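Local coordinates for putative acyl-[acyl-carrier-protein] desaturase DesA2 (Mycobacterium tuberculosis, PDB 1ZA0) that may act as an acyl-ACP desaturase of mycobacterial fatty acid biosynthesis, a homodimeric type 2 desaturase expected to work with two ferrous ions per subunit, at residues C161-C166 / D188-E193; M155-R160 / D256-W261. All blocks are in the same frame, centred on the assembly; numbering follows the deposited sequence.

Contact 1. Residues C161-C166 / D188-E193; sequences CGAVFC and DEVRHE. With MN (manganese (II) ion), chain B; EDO (1,2-ethanediol), chain C.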
loop_
_atom_site.group_PDB
_atom_site.type_symbol
_atom_site.label_atom_id
_atom_site.label_comp_id
_atom_site.label_asym_id
_atom_site.label_seq_id
_atom_site.Cartn_x
_atom_site.Cartn_y
_atom_site.Cartn_z
ATOM N N CYS A 161 -1.522 -5.522 -3.512
ATOM C CA CYS A 161 -1.251 -5.943 -2.135
ATOM C C CYS A 161 -1.703 -4.869 -1.128
ATOM O O CYS A 161 -2.392 -5.201 -0.165
ATOM C CB CYS A 161 0.225 -6.245 -1.890
ATOM S SG CYS A 161 0.846 -7.616 -2.861
ATOM N N GLY A 162 -1.299 -3.620 -1.353
ATOM C CA GLY A 162 -1.752 -2.466 -0.576
ATOM C C GLY A 162 -3.254 -2.378 -0.471
ATOM O O GLY A 162 -3.787 -2.112 0.614
ATOM N N ALA A 163 -3.944 -2.558 -1.596
ATOM C CA ALA A 163 -5.385 -2.406 -1.653
ATOM C C ALA A 163 -6.111 -3.516 -0.860
ATOM O O ALA A 163 -7.017 -3.180 -0.102
ATOM C CB ALA A 163 -5.862 -2.363 -3.080
ATOM N N VAL A 164 -5.656 -4.764 -0.987
ATOM C CA VAL A 164 -6.194 -5.901 -0.253
ATOM C C VAL A 164 -5.919 -5.790 1.283
ATOM O O VAL A 164 -6.825 -5.896 2.110
ATOM C CB VAL A 164 -5.623 -7.191 -0.811
ATOM C CG1 VAL A 164 -6.003 -8.391 0.034
ATOM C CG2 VAL A 164 -6.135 -7.393 -2.302
ATOM N N PHE A 165 -4.666 -5.514 1.624
ATOM C CA PHE A 165 -4.267 -5.226 3.002
ATOM C C PHE A 165 -5.142 -4.181 3.658
ATOM O O PHE A 165 -5.696 -4.449 4.720
ATOM C CB PHE A 165 -2.769 -4.847 3.016
ATOM C CG PHE A 165 -2.138 -4.729 4.378
ATOM C CD1 PHE A 165 -1.184 -5.644 4.797
ATOM C CD2 PHE A 165 -2.444 -3.633 5.217
ATOM C CE1 PHE A 165 -0.538 -5.517 6.059
ATOM C CE2 PHE A 165 -1.799 -3.468 6.436
ATOM C CZ PHE A 165 -0.851 -4.454 6.875
ATOM N N CYS A 166 -5.323 -3.000 3.027
ATOM C CA CYS A 166 -6.011 -1.919 3.665
ATOM C C CYS A 166 -7.536 -2.133 3.676
ATOM O O CYS A 166 -8.228 -1.713 4.627
ATOM C CB CYS A 166 -5.679 -0.578 3.004
ATOM S SG CYS A 166 -3.973 -0.081 3.246
ATOM N N ASP A 188 -7.496 4.978 -2.237
ATOM C CA ASP A 188 -6.348 5.474 -2.978
ATOM C C ASP A 188 -5.570 4.316 -3.547
ATOM O O ASP A 188 -5.184 4.379 -4.705
ATOM C CB ASP A 188 -5.419 6.349 -2.123
ATOM C CG ASP A 188 -5.980 7.706 -1.824
ATOM O OD1 ASP A 188 -6.894 8.246 -2.524
ATOM O OD2 ASP A 188 -5.522 8.366 -0.860
ATOM N N GLU A 189 -5.367 3.236 -2.790
ATOM C CA GLU A 189 -4.610 2.131 -3.271
ATOM C C GLU A 189 -5.290 1.428 -4.489
ATOM O O GLU A 189 -4.581 0.968 -5.395
ATOM C CB GLU A 189 -4.351 1.069 -2.188
ATOM C CG GLU A 189 -3.711 1.587 -0.907
ATOM C CD GLU A 189 -2.252 1.981 -1.053
ATOM O OE1 GLU A 189 -1.397 1.362 -0.323
ATOM O OE2 GLU A 189 -1.960 2.937 -1.815
ATOM N N VAL A 190 -6.624 1.375 -4.494
ATOM C CA VAL A 190 -7.371 0.863 -5.640
ATOM C C VAL A 190 -7.056 1.687 -6.913
ATOM O O VAL A 190 -6.839 1.139 -8.022
ATOM C CB VAL A 190 -8.875 0.770 -5.318
ATOM C CG1 VAL A 190 -9.740 0.581 -6.599
ATOM C CG2 VAL A 190 -9.139 -0.351 -4.269
ATOM N N ARG A 191 -7.054 2.977 -6.719
ATOM C CA ARG A 191 -6.722 3.932 -7.756
ATOM C C ARG A 191 -5.285 3.832 -8.241
ATOM O O ARG A 191 -5.026 3.913 -9.460
ATOM C CB ARG A 191 -7.087 5.337 -7.305
ATOM C CG ARG A 191 -8.551 5.548 -7.247
ATOM C CD ARG A 191 -8.962 6.790 -6.451
ATOM N NE ARG A 191 -8.374 8.057 -6.887
ATOM C CZ ARG A 191 -8.857 8.813 -7.886
ATOM N NH1 ARG A 191 -9.848 8.380 -8.644
ATOM N NH2 ARG A 191 -8.308 9.984 -8.184
ATOM N N HIS A 192 -4.348 3.546 -7.311
ATOM C CA HIS A 192 -2.966 3.389 -7.649
ATOM C C HIS A 192 -2.796 2.123 -8.517
ATOM O O HIS A 192 -2.072 2.098 -9.573
ATOM C CB HIS A 192 -2.109 3.332 -6.358
ATOM C CG HIS A 192 -2.047 4.643 -5.591
ATOM N ND1 HIS A 192 -1.318 4.794 -4.420
ATOM C CD2 HIS A 192 -2.691 5.827 -5.793
ATOM C CE1 HIS A 192 -1.446 6.052 -4.002
ATOM N NE2 HIS A 192 -2.306 6.684 -4.780
ATOM N N GLU A 193 -3.389 1.050 -8.036
ATOM C CA GLU A 193 -3.304 -0.185 -8.735
ATOM C C GLU A 193 -3.879 -0.049 -10.192
ATOM O O GLU A 193 -3.315 -0.638 -11.117
ATOM C CB GLU A 193 -3.972 -1.334 -7.959
ATOM C CG GLU A 193 -3.786 -2.676 -8.689
ATOM C CD GLU A 193 -4.864 -3.723 -8.432
ATOM O OE1 GLU A 193 -5.752 -3.495 -7.571
ATOM O OE2 GLU A 193 -4.783 -4.827 -9.075
HETATM MN MN MN B . -0.336 3.142 -3.079
HETATM C C1 EDO C . -5.539 12.025 -1.329
HETATM O O1 EDO C . -6.310 13.153 -1.037
HETATM C C2 EDO C . -6.072 11.337 -2.569
HETATM O O2 EDO C . -7.417 10.925 -2.433
HETATM O O HOH W 1 1.014 1.814 -2.021
#

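Contact 2. Residues M155-R160 / D256-W261; sequences MAFYER and DRITAW. With MN (manganese (II) ion), chain B.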
loop_
_atom_site.group_PDB
_atom_site.type_symbol
_atom_site.label_atom_id
_atom_site.label_comp_id
_atom_site.label_asym_id
_atom_site.label_seq_id
_atom_site.Cartn_x
_atom_site.Cartn_y
_atom_site.Cartn_z
ATOM N N MET A 155 4.951 -2.622 -9.488
ATOM C CA MET A 155 4.087 -1.658 -8.893
ATOM C C MET A 155 2.603 -2.047 -8.972
ATOM O O MET A 155 1.861 -1.807 -8.010
ATOM C CB MET A 155 4.280 -0.298 -9.514
ATOM C CG MET A 155 5.606 0.357 -9.196
ATOM S SD MET A 155 5.965 0.487 -7.432
ATOM C CE MET A 155 4.577 1.622 -6.975
ATOM N N ALA A 156 2.185 -2.713 -10.050
ATOM C CA ALA A 156 0.804 -3.122 -10.130
ATOM C C ALA A 156 0.462 -4.148 -9.064
ATOM O O ALA A 156 -0.611 -4.064 -8.408
ATOM C CB ALA A 156 0.479 -3.669 -11.580
ATOM N N PHE A 157 1.341 -5.119 -8.880
ATOM C CA PHE A 157 1.105 -6.128 -7.885
ATOM C C PHE A 157 1.183 -5.544 -6.460
ATOM O O PHE A 157 0.466 -5.954 -5.578
ATOM C CB PHE A 157 2.139 -7.224 -8.001
ATOM C CG PHE A 157 1.813 -8.259 -8.994
ATOM C CD1 PHE A 157 0.814 -9.172 -8.744
ATOM C CD2 PHE A 157 2.568 -8.374 -10.189
ATOM C CE1 PHE A 157 0.509 -10.164 -9.654
ATOM C CE2 PHE A 157 2.263 -9.402 -11.132
ATOM C CZ PHE A 157 1.226 -10.274 -10.864
ATOM N N TYR A 158 2.169 -4.681 -6.254
ATOM C CA TYR A 158 2.468 -4.129 -4.957
ATOM C C TYR A 158 1.312 -3.205 -4.499
ATOM O O TYR A 158 0.862 -3.309 -3.361
ATOM C CB TYR A 158 3.818 -3.369 -4.997
ATOM C CG TYR A 158 4.194 -2.713 -3.667
ATOM C CD1 TYR A 158 4.782 -3.470 -2.664
ATOM C CD2 TYR A 158 3.933 -1.375 -3.416
ATOM C CE1 TYR A 158 5.135 -2.909 -1.433
ATOM C CE2 TYR A 158 4.287 -0.797 -2.172
ATOM C CZ TYR A 158 4.869 -1.587 -1.184
ATOM O OH TYR A 158 5.247 -1.078 0.055
ATOM N N GLU A 159 0.786 -2.382 -5.398
ATOM C CA GLU A 159 -0.413 -1.636 -5.123
ATOM C C GLU A 159 -1.630 -2.505 -4.891
ATOM O O GLU A 159 -2.454 -2.182 -4.054
ATOM C CB GLU A 159 -0.695 -0.577 -6.186
ATOM C CG GLU A 159 0.385 0.477 -6.243
ATOM C CD GLU A 159 0.236 1.433 -5.034
ATOM O OE1 GLU A 159 -0.663 1.164 -4.156
ATOM O OE2 GLU A 159 0.917 2.446 -4.970
ATOM N N ARG A 160 -1.735 -3.635 -5.576
ATOM C CA ARG A 160 -2.860 -4.508 -5.310
ATOM C C ARG A 160 -2.729 -5.125 -3.896
ATOM O O ARG A 160 -3.696 -5.233 -3.215
ATOM C CB ARG A 160 -2.949 -5.628 -6.347
ATOM C CG ARG A 160 -4.230 -6.502 -6.179
ATOM C CD ARG A 160 -4.466 -7.451 -7.351
ATOM N NE ARG A 160 -5.803 -8.022 -7.363
ATOM C CZ ARG A 160 -6.822 -7.676 -8.131
ATOM N NH1 ARG A 160 -6.738 -6.695 -9.005
ATOM N NH2 ARG A 160 -7.962 -8.335 -7.985
ATOM N N ASP A 256 -5.791 -13.459 -9.061
ATOM C CA ASP A 256 -6.743 -12.469 -9.530
ATOM C C ASP A 256 -6.130 -11.398 -10.451
ATOM O O ASP A 256 -6.787 -10.947 -11.365
ATOM C CB ASP A 256 -7.439 -11.746 -8.384
ATOM C CG ASP A 256 -8.163 -12.672 -7.396
ATOM O OD1 ASP A 256 -8.532 -13.818 -7.747
ATOM O OD2 ASP A 256 -8.404 -12.262 -6.223
ATOM N N ARG A 257 -4.919 -10.961 -10.185
ATOM C CA ARG A 257 -4.324 -9.911 -10.980
ATOM C C ARG A 257 -3.976 -10.469 -12.378
ATOM O O ARG A 257 -4.184 -9.815 -13.392
ATOM C CB ARG A 257 -3.098 -9.370 -10.261
ATOM C CG ARG A 257 -2.349 -8.290 -10.952
ATOM C CD ARG A 257 -3.151 -7.077 -11.117
ATOM N NE ARG A 257 -3.791 -7.043 -12.427
ATOM C CZ ARG A 257 -4.682 -6.163 -12.765
ATOM N NH1 ARG A 257 -5.067 -5.220 -11.895
ATOM N NH2 ARG A 257 -5.172 -6.173 -13.994
ATOM N N ILE A 258 -3.461 -11.669 -12.410
ATOM C CA ILE A 258 -3.115 -12.336 -13.700
ATOM C C ILE A 258 -4.380 -12.506 -14.522
ATOM O O ILE A 258 -4.402 -12.175 -15.703
ATOM C CB ILE A 258 -2.443 -13.690 -13.399
ATOM C CG1 ILE A 258 -1.042 -13.446 -12.891
ATOM C CG2 ILE A 258 -2.411 -14.612 -14.670
ATOM C CD1 ILE A 258 -0.405 -14.609 -12.249
ATOM N N THR A 259 -5.438 -12.964 -13.854
ATOM C CA THR A 259 -6.739 -13.189 -14.440
ATOM C C THR A 259 -7.318 -11.900 -15.001
ATOM O O THR A 259 -7.811 -11.887 -16.139
ATOM C CB THR A 259 -7.699 -13.864 -13.368
ATOM O OG1 THR A 259 -7.160 -15.144 -12.959
ATOM C CG2 THR A 259 -9.099 -14.155 -13.903
ATOM N N ALA A 260 -7.227 -10.809 -14.229
ATOM C CA ALA A 260 -7.758 -9.522 -14.616
ATOM C C ALA A 260 -7.028 -8.942 -15.855
ATOM O O ALA A 260 -7.600 -8.115 -16.540
ATOM C CB ALA A 260 -7.683 -8.545 -13.445
ATOM N N TRP A 261 -5.761 -9.327 -16.094
ATOM C CA TRP A 261 -5.053 -9.023 -17.363
ATOM C C TRP A 261 -5.422 -9.952 -18.526
ATOM O O TRP A 261 -4.854 -9.842 -19.604
ATOM C CB TRP A 261 -3.493 -9.031 -17.188
ATOM C CG TRP A 261 -2.961 -7.726 -16.555
ATOM C CD1 TRP A 261 -3.300 -6.456 -16.874
ATOM C CD2 TRP A 261 -1.988 -7.643 -15.531
ATOM N NE1 TRP A 261 -2.617 -5.559 -16.091
ATOM C CE2 TRP A 261 -1.782 -6.278 -15.259
ATOM C CE3 TRP A 261 -1.265 -8.594 -14.809
ATOM C CZ2 TRP A 261 -0.940 -5.853 -14.267
ATOM C CZ3 TRP A 261 -0.398 -8.192 -13.886
ATOM C CH2 TRP A 261 -0.229 -6.812 -13.598
HETATM MN MN MN B . -0.336 3.142 -3.079
HETATM O O HOH W 2 -7.438 -9.936 -5.319
HETATM O O HOH W 1 1.014 1.814 -2.021
#

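Contact 1. Residues C161-C166 / D188-E193
A163 and E189 bring the two helices together, their CA atoms 4.9 Å apart, where the axes of 161-166 and 188-193 run nearly antiparallel at 159° and approach to 8.1 Å. So short a spacing is consistent with the small residues here: G162 has only its backbone to offer, and A163 no more than a methyl group. The CB of E189 rests on the CA of A163 at 3.7 Å, while CG2 of V190, an exposed residue, meets CB of A163 at 4.0 Å. One turn further on, C166 turns its SG toward the CG of E189, a loose contact at 4.5 Å. With CG beside the backbone N (chi1 -54°) and a bend at chi2, the E189 chain passes alongside G162 and brings its carboxylate to the metal. This is the inside of the four-helix bundle of the ferritin-like type 2 desaturases, with manganese in a site that by similarity holds iron. E189 OE2 binds manganese at 2.1 Å, and H192, one helical turn later, binds it through ND1 at 2.3 Å; E107 and E159 complete the protein ligands. The other carboxylate oxygen, OE1, accepts a hydrogen bond from metal-bound water 1 and forms a salt bridge with K76, so both carboxylate oxygens are engaged and the group's rotation is probably restricted. E106 takes the NE2 of H192, a second-shell hydrogen bond that probably helps orient the ring, and the backbone O of D188 lies over one ring face, toward the rim.

Contact 2. Residues M155-R160 / D256-W261
D256 meets R160 at the start of the segment, its CB 3.5 Å from R160 NH2 and its carboxylate beyond salt-bridge range. Water 2 joins the two instead: it donates to D256 OD2 at 2.7 Å and accepts from R160 NH2, lying in the guanidinium plane at its edge. Q252 holds the other oxygen, OD1. R160 arrives extended from CG to NE, one guanidinium face turned to the backbone of D256 and R257. At R257, CG makes an off-centre CH-pi contact with the F157 ring, 4.1 Å from its centroid, and CB packs against CD of R160. Bends at chi2 and chi3 bring R257 NE over the centre of one face of the W261 indole, with NH1 still 3.6 Å from NH1 of R160 and the two guanidinium planes nearly perpendicular; OE2 of E193 forms salt bridges with both NH1 atoms and probably offsets their charges. Here helix 247-260 packs across the outside of bundle helix 148-172, whose E159 chelates manganese with both carboxylate oxygens. I258 follows, bringing CG1 to the edge of the F157 ring. W261 ends the segment, its six-membered ring directing an edge at the face of F157, a T-shaped pair with planes at 82°. The same indole edge meets A156, CB to CZ2 at 3.7 Å, and NE1 is hydrogen-bonded to the backbone O of A197.

How the contacts relate
Along the chain, helix 148-172 comes first and serves both contacts: 155-160 leads directly into 161-166. The chain then turns into helix 176-206, where 188-193 comes back against 161-166 and closes the short loop of contact 1. It runs on through helices 208-221 and 233-241 before helix 247-260 brings 256-261 to 155-160, closing the long loop of contact 2, inside which contact 1 is nested. Their centres are 10 Å apart. Manganese and water 1 are common to both, and E193 of 188-193 reaches across to contact 2, linking the metal-bearing bundle to the outer helix 247-260.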